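Local coordinates for immunogenic protein MPT63/MPB63 (Mycobacterium tuberculosis, PDB 1LMI) that is of unknown molecular function but is a major secreted, immunogenic antigen of the tubercle bacillus, built as a beta-sandwich, at residues 21-26 / 56-61; 48-53 / 103-108; 66-71 / 117-122. All coordinates share one frame; numbering follows the deposited sequence.

Contact 1: residues 21-26 / 56-61; sequences QVVLGW and AIRGSV
R58 reaches along Q21 and gives its NH1 to the amide oxygen OE1, 3.0 Å away, in an almost straight bond (176° at the hydrogen). OE1 lies in the guanidinium plane, but the donor stands 37° out of the amide plane rather than on a lone pair, and the groups are nearly perpendicular (84°). The same NH1 also donates to a water that returns a weak bond to V22 O. The R58 chain is extended, with CG anti to the backbone N, and R58 CB stays 3.6 Å from V23 CG2. Behind these side chains lies a classic beta bulge: I57 and R58 both face V23, whose O accepts R58 N at 3.0 Å and, weakly, I57 N, while V23 N donates to R58 O. It shifts the register by one residue: A56 stands opposite L24 and R58 opposite V23, as the chain turns at I57. I57 lays CG2 against V23 CG1, and V61 CG1, past the bulge, meets L24 CD1 at 3.7 Å. G59, at positive phi, makes the turn, its N held by Q97. The one charge here is thus met by neutral amide and water oxygens at the exposed end of the sheet.

Contact 2: residues 48-53 / 103-108; sequences WEATAT and GKIYFD
E49 and K104 are brought together by opposite habits of their chains: E49 sets CG between its backbone N and carbonyl carbon (chi1 62°) and then runs straight, whereas K104 bends at chi2 (-67°) and again beyond it, folding its methylenes back over strand 48-53. CD of K104 thereby comes 3.4 Å from T51 OG1. Its ammonium NZ forms a long salt bridge with E49 OE2, at 3.9 Å, although the exact place of that oxygen is uncertain. A water binds the same carboxylate oxygen and, weakly, NZ. The other oxygen, OE1, is held by S34 OG and by a second water, which also donates to Y106 OH at 2.7 Å, in the plane of the ring. That hydroxyl is further bonded to P87 O, while Y106 CE1 comes 3.7 Å from E49 CB, the methylene standing obliquely to the ring.

These residues decorate the outer face of an antiparallel pair, strands 46-56 and 100-109, the latter an outermost strand of the four-stranded sheet of the beta-sandwich. Six backbone hydrogen bonds join W48 with F107, A50 with I105 and A52 with G103, each pair bonded in both directions. In the last, A52 N meets G103 O at 2.9 Å, nearly along the C=O axis. The backbone angles of G103 would press any CB onto the preceding carbonyl oxygen.

On the opposite face, A50, A52, I105 and F107 turn into the sandwich. A50 CB rests 4.1 Å from I105 CG1 and slightly farther from F107 CE2. The two alanines are small, and the larger I105 and F107 extend to the second sheet, where they touch F68 and A70. I105 CD1 also reaches A52 CB, at 4.3 Å, while W48 leads its indole away toward P114 and S113.

Contact 3: residues 66-71 / 117-122; sequences SQFNAR and VAMNNG
F68 and M119 meet in a Met-aromatic contact within an antiparallel ladder of strands 68-71 and 116-120, inside the mixed sheet of the beta-sandwich. Apolar packing holds its inward face. M119 runs beside F68 in the same direction, with CG 3.3 Å from F68 CE1 and SD 4.2 Å from the ring centroid, 32° off the normal. V117, its CG1 anti to the backbone N (chi1 170°), brings that methyl to F68 CD1. W26 meets the same phenyl ring edge-to-face from the other sheet.

Backbone hydrogen bonds secure the strands: A118 N gives to N69 O at 2.8 Å, and N120 N to Q67 O at 2.9 Å. CA-H...O contacts from V117 and M119 reach the same two carbonyls.

Q67 runs along N121, their amides nearly perpendicular, with Q67 NE2 3.2 Å from N121 CB. Polar side chains line the other face. N69 ND2 donates weakly to A118 O (3.4 Å), while OD1 accepts from N77 and R79. R71 stretches its extended chain back across strand 116-120; a salt bridge to D125 and a bond to N77 fix the guanidinium. That flat group lies over a methyl, with A118 CB 3.5 Å above its plane and over its centre.

Overall arrangement
From the N terminus the chain forms strands 5-8 and 12-17, then enters contact 1, which closes a loop of 29 residues when 56-61 returns beside 21-26. Within that loop lies 48-53, whose partner 103-108 comes much later, so contact 2 crosses contact 1. Contact 3 opens after contact 1 has closed, and its segments alternate with those of contact 2, so those two also cross. Contact 2 and strand 22-33 of contact 1 belong to the four-stranded sheet, 56-61 following where strand 46-56 ends; contact 3 belongs to the mixed one. The sheets pack together where F107, I105 and A52 meet A70 and F68, and W26 of contact 1 touches both other contacts.

Contact 1: residues 21-26 / 56-61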
# COMPACT_ATOMS: atom_id res chain seq x y z
N GLN A 21 13.14 -0.56 -15.54
CA GLN A 21 13.37 0.74 -16.12
C GLN A 21 12.28 1.72 -15.68
O GLN A 21 11.78 2.52 -16.46
CB GLN A 21 13.35 0.69 -17.66
CG GLN A 21 14.58 1.36 -18.26
CD GLN A 21 15.83 0.82 -17.56
OE1 GLN A 21 16.73 1.59 -17.25
NE2 GLN A 21 15.82 -0.48 -17.33
N VAL A 22 11.91 1.59 -14.41
CA VAL A 22 10.88 2.51 -13.92
C VAL A 22 11.40 3.15 -12.63
O VAL A 22 12.27 2.60 -11.95
CB VAL A 22 9.50 1.91 -13.61
CG1 VAL A 22 8.82 1.49 -14.91
CG2 VAL A 22 9.54 0.73 -12.65
N VAL A 23 10.84 4.32 -12.35
CA VAL A 23 10.98 5.00 -11.07
C VAL A 23 9.57 5.33 -10.62
O VAL A 23 8.75 5.84 -11.40
CB VAL A 23 11.81 6.28 -11.16
CG1 VAL A 23 11.92 6.98 -9.81
CG2 VAL A 23 13.19 5.97 -11.74
N LEU A 24 9.28 5.03 -9.35
CA LEU A 24 7.92 5.40 -8.94
C LEU A 24 7.99 5.99 -7.53
O LEU A 24 8.94 5.82 -6.77
CB LEU A 24 6.97 4.23 -9.10
CG LEU A 24 7.26 2.94 -8.35
CD1 LEU A 24 6.04 2.03 -8.41
CD2 LEU A 24 8.47 2.19 -8.90
N GLY A 25 6.91 6.73 -7.26
CA GLY A 25 6.75 7.32 -5.93
C GLY A 25 5.51 6.72 -5.32
O GLY A 25 4.51 6.63 -6.05
N TRP A 26 5.53 6.32 -4.08
CA TRP A 26 4.29 5.93 -3.42
C TRP A 26 4.12 6.78 -2.14
O TRP A 26 5.06 6.86 -1.34
CB TRP A 26 4.29 4.47 -3.02
CG TRP A 26 3.89 3.40 -3.99
CD1 TRP A 26 4.72 2.59 -4.71
CD2 TRP A 26 2.53 3.06 -4.31
NE1 TRP A 26 3.91 1.74 -5.48
CE2 TRP A 26 2.59 2.02 -5.25
CE3 TRP A 26 1.28 3.55 -3.89
CZ2 TRP A 26 1.44 1.43 -5.79
CZ3 TRP A 26 0.15 2.96 -4.43
CH2 TRP A 26 0.24 1.93 -5.36
N ALA A 56 3.97 7.92 -11.33
CA ALA A 56 4.84 7.33 -12.36
C ALA A 56 5.94 8.32 -12.71
O ALA A 56 5.80 9.20 -13.55
CB ALA A 56 3.96 6.93 -13.51
N ILE A 57 7.07 8.25 -12.03
CA ILE A 57 8.11 9.28 -12.20
C ILE A 57 8.91 9.00 -13.46
O ILE A 57 9.22 9.94 -14.20
CB ILE A 57 8.98 9.31 -10.94
CG1 ILE A 57 8.18 9.82 -9.73
CG2 ILE A 57 10.25 10.10 -11.15
CD1 ILE A 57 8.90 9.72 -8.39
N ARG A 58 9.22 7.72 -13.70
CA ARG A 58 9.94 7.34 -14.91
C ARG A 58 9.26 6.08 -15.46
O ARG A 58 9.17 5.12 -14.68
CB ARG A 58 11.43 7.09 -14.68
CG ARG A 58 12.15 6.64 -15.96
CD ARG A 58 13.61 6.30 -15.67
NE ARG A 58 14.38 6.10 -16.91
CZ ARG A 58 15.08 5.02 -17.23
NH1 ARG A 58 15.13 3.99 -16.39
NH2 ARG A 58 15.75 4.95 -18.39
N GLY A 59 8.83 6.12 -16.71
CA GLY A 59 8.13 5.03 -17.33
C GLY A 59 6.66 4.94 -16.96
O GLY A 59 6.19 5.65 -16.07
N SER A 60 5.97 4.04 -17.66
CA SER A 60 4.61 3.66 -17.36
C SER A 60 4.64 2.69 -16.17
O SER A 60 5.49 1.80 -16.19
CB SER A 60 3.93 2.98 -18.55
OG SER A 60 4.69 1.86 -18.98
N VAL A 61 3.78 2.91 -15.20
CA VAL A 61 3.74 2.10 -13.98
C VAL A 61 2.38 1.45 -13.80
O VAL A 61 1.34 2.09 -13.94
CB VAL A 61 4.05 3.02 -12.78
CG1 VAL A 61 3.93 2.30 -11.45
CG2 VAL A 61 5.44 3.64 -12.97
O HOH W 1 14.70 3.05 -13.70

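Contact 2: residues 48-53 / 103-108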
# COMPACT_ATOMS: atom_id res chain seq x y z
N TRP A 48 -9.73 -2.05 8.25
CA TRP A 48 -8.92 -0.83 8.29
C TRP A 48 -8.70 -0.37 6.85
O TRP A 48 -8.88 -1.09 5.86
CB TRP A 48 -7.57 -1.06 8.97
CG TRP A 48 -7.70 -0.93 10.47
CD1 TRP A 48 -8.58 -1.64 11.25
CD2 TRP A 48 -6.96 -0.06 11.31
NE1 TRP A 48 -8.41 -1.25 12.57
CE2 TRP A 48 -7.43 -0.29 12.62
CE3 TRP A 48 -5.93 0.89 11.11
CZ2 TRP A 48 -6.93 0.39 13.72
CZ3 TRP A 48 -5.44 1.56 12.21
CH2 TRP A 48 -5.93 1.31 13.50
N GLU A 49 -8.32 0.90 6.72
CA GLU A 49 -8.03 1.47 5.42
C GLU A 49 -6.75 2.33 5.50
O GLU A 49 -6.31 2.73 6.57
CB GLU A 49 -9.18 2.33 4.90
CG GLU A 49 -9.50 3.54 5.79
CD GLU A 49 -10.54 4.46 5.21
OE1 GLU A 49 -11.74 4.09 5.17
OE2 GLU A 49 -10.20 5.56 4.77
N ALA A 50 -6.19 2.58 4.31
CA ALA A 50 -5.21 3.65 4.16
C ALA A 50 -5.50 4.29 2.79
O ALA A 50 -6.19 3.74 1.92
CB ALA A 50 -3.77 3.21 4.29
N THR A 51 -4.98 5.49 2.58
CA THR A 51 -5.06 6.17 1.30
C THR A 51 -3.68 6.18 0.64
O THR A 51 -2.70 6.69 1.20
CB THR A 51 -5.55 7.61 1.47
OG1 THR A 51 -6.88 7.58 2.03
CG2 THR A 51 -5.58 8.32 0.13
N ALA A 52 -3.60 5.57 -0.53
CA ALA A 52 -2.33 5.36 -1.23
C ALA A 52 -2.38 6.04 -2.60
O ALA A 52 -3.43 6.02 -3.25
CB ALA A 52 -2.04 3.90 -1.41
N THR A 53 -1.25 6.62 -2.95
CA THR A 53 -1.08 7.32 -4.23
C THR A 53 0.22 6.87 -4.89
O THR A 53 1.28 6.91 -4.26
CB THR A 53 -1.03 8.84 -4.04
OG1 THR A 53 -2.18 9.28 -3.28
CG2 THR A 53 -1.09 9.57 -5.38
N GLY A 103 -6.23 6.22 -4.22
CA GLY A 103 -7.48 5.60 -3.76
C GLY A 103 -7.22 4.88 -2.45
O GLY A 103 -6.14 4.93 -1.86
N LYS A 104 -8.24 4.16 -1.99
CA LYS A 104 -8.07 3.39 -0.76
C LYS A 104 -7.55 1.98 -0.96
O LYS A 104 -7.72 1.34 -2.00
CB LYS A 104 -9.45 3.27 -0.07
CG LYS A 104 -10.10 4.62 0.16
CD LYS A 104 -9.33 5.44 1.17
CE LYS A 104 -10.17 6.32 2.07
NZ LYS A 104 -11.24 7.09 1.39
N ILE A 105 -6.93 1.49 0.11
CA ILE A 105 -6.56 0.07 0.22
C ILE A 105 -7.10 -0.38 1.57
O ILE A 105 -7.20 0.44 2.49
CB ILE A 105 -5.04 -0.14 0.12
CG1 ILE A 105 -4.24 0.76 1.06
CG2 ILE A 105 -4.53 0.02 -1.32
CD1 ILE A 105 -2.75 0.46 1.10
N TYR A 106 -7.49 -1.63 1.70
CA TYR A 106 -8.10 -2.13 2.93
C TYR A 106 -7.36 -3.31 3.54
O TYR A 106 -6.62 -4.00 2.84
CB TYR A 106 -9.55 -2.54 2.59
CG TYR A 106 -10.38 -1.34 2.16
CD1 TYR A 106 -10.88 -0.49 3.13
CD2 TYR A 106 -10.64 -1.06 0.83
CE1 TYR A 106 -11.64 0.61 2.79
CE2 TYR A 106 -11.41 0.04 0.47
CZ TYR A 106 -11.90 0.87 1.46
OH TYR A 106 -12.64 1.97 1.09
N PHE A 107 -7.58 -3.54 4.83
CA PHE A 107 -6.95 -4.63 5.59
C PHE A 107 -7.97 -5.25 6.56
O PHE A 107 -8.87 -4.53 7.02
CB PHE A 107 -5.75 -4.11 6.39
CG PHE A 107 -4.77 -3.27 5.60
CD1 PHE A 107 -3.75 -3.84 4.88
CD2 PHE A 107 -4.92 -1.89 5.60
CE1 PHE A 107 -2.89 -3.05 4.16
CE2 PHE A 107 -4.04 -1.09 4.86
CZ PHE A 107 -3.03 -1.66 4.13
N ASP A 108 -7.87 -6.52 6.89
CA ASP A 108 -8.76 -7.13 7.89
C ASP A 108 -7.98 -7.29 9.18
O ASP A 108 -7.15 -8.18 9.32
CB ASP A 108 -9.25 -8.48 7.36
CG ASP A 108 -10.27 -9.16 8.25
OD1 ASP A 108 -10.65 -8.53 9.26
OD2 ASP A 108 -10.66 -10.30 7.91
O HOH W 2 -12.07 7.78 4.64
O HOH W 3 -13.36 4.10 2.57

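Contact 3: residues 66-71 / 117-122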
# COMPACT_ATOMS: atom_id res chain seq x y z
N SER A 66 -1.22 -5.51 -4.60
CA SER A 66 -1.19 -6.69 -3.78
C SER A 66 0.05 -6.78 -2.90
O SER A 66 0.09 -7.61 -1.98
CB SER A 66 -1.27 -7.95 -4.66
OG SER A 66 -0.23 -7.97 -5.62
N GLN A 67 1.06 -5.93 -3.06
CA GLN A 67 2.27 -5.90 -2.25
C GLN A 67 2.07 -5.20 -0.92
O GLN A 67 2.96 -5.28 -0.07
CB GLN A 67 3.45 -5.22 -3.00
CG GLN A 67 3.92 -5.99 -4.23
CD GLN A 67 5.19 -5.38 -4.80
OE1 GLN A 67 5.60 -4.29 -4.44
NE2 GLN A 67 5.81 -6.14 -5.70
N PHE A 68 0.91 -4.54 -0.72
CA PHE A 68 0.70 -3.78 0.51
C PHE A 68 0.31 -4.66 1.70
O PHE A 68 -0.31 -5.75 1.60
CB PHE A 68 -0.39 -2.74 0.35
CG PHE A 68 0.02 -1.43 -0.30
CD1 PHE A 68 0.97 -0.65 0.29
CD2 PHE A 68 -0.58 -1.02 -1.47
CE1 PHE A 68 1.34 0.55 -0.30
CE2 PHE A 68 -0.22 0.17 -2.07
CZ PHE A 68 0.75 0.95 -1.48
N ASN A 69 0.67 -4.17 2.89
CA ASN A 69 0.47 -4.80 4.16
C ASN A 69 0.39 -3.72 5.25
O ASN A 69 1.05 -2.67 5.11
CB ASN A 69 1.60 -5.76 4.56
CG ASN A 69 1.89 -6.85 3.55
OD1 ASN A 69 1.27 -7.90 3.67
ND2 ASN A 69 2.76 -6.57 2.57
N ALA A 70 -0.41 -4.00 6.28
CA ALA A 70 -0.47 -3.18 7.48
C ALA A 70 0.17 -3.94 8.61
O ALA A 70 -0.04 -5.15 8.75
CB ALA A 70 -1.90 -2.75 7.75
N ARG A 71 1.00 -3.26 9.41
CA ARG A 71 1.72 -3.97 10.47
C ARG A 71 1.65 -3.22 11.78
O ARG A 71 1.40 -2.01 11.82
CB ARG A 71 3.19 -4.16 10.10
CG ARG A 71 3.39 -4.92 8.79
CD ARG A 71 4.91 -5.07 8.58
NE ARG A 71 5.12 -5.92 7.42
CZ ARG A 71 6.28 -5.99 6.76
NH1 ARG A 71 7.31 -5.27 7.15
NH2 ARG A 71 6.39 -6.80 5.71
N VAL A 117 2.54 0.84 7.37
CA VAL A 117 2.21 0.15 6.13
C VAL A 117 3.52 -0.25 5.45
O VAL A 117 4.50 0.48 5.46
CB VAL A 117 1.34 1.01 5.19
CG1 VAL A 117 1.19 0.40 3.81
CG2 VAL A 117 -0.03 1.18 5.82
N ALA A 118 3.57 -1.46 4.88
CA ALA A 118 4.82 -1.89 4.22
C ALA A 118 4.48 -2.49 2.85
O ALA A 118 3.46 -3.20 2.76
CB ALA A 118 5.55 -2.93 5.06
N MET A 119 5.29 -2.23 1.84
CA MET A 119 5.14 -2.92 0.56
C MET A 119 6.22 -4.01 0.51
O MET A 119 7.39 -3.67 0.65
CB MET A 119 5.29 -2.02 -0.68
CG MET A 119 4.14 -1.06 -0.93
SD MET A 119 4.30 -0.16 -2.53
CE MET A 119 6.02 -0.56 -2.81
N ASN A 120 5.82 -5.26 0.28
CA ASN A 120 6.73 -6.40 0.17
C ASN A 120 6.39 -7.18 -1.09
O ASN A 120 5.22 -7.41 -1.36
CB ASN A 120 6.57 -7.24 1.43
CG ASN A 120 7.41 -8.51 1.56
OD1 ASN A 120 8.25 -8.61 2.48
ND2 ASN A 120 7.15 -9.45 0.68
N ASN A 121 7.46 -7.56 -1.82
CA ASN A 121 7.23 -8.15 -3.14
C ASN A 121 7.36 -9.69 -3.07
O ASN A 121 7.51 -10.22 -4.18
CB ASN A 121 8.20 -7.61 -4.20
CG ASN A 121 9.64 -7.93 -3.83
OD1 ASN A 121 10.01 -8.57 -2.86
ND2 ASN A 121 10.54 -7.41 -4.71
N GLY A 122 7.30 -10.30 -1.93
CA GLY A 122 7.46 -11.77 -1.79
C GLY A 122 8.91 -12.14 -1.55
O GLY A 122 9.17 -13.22 -1.01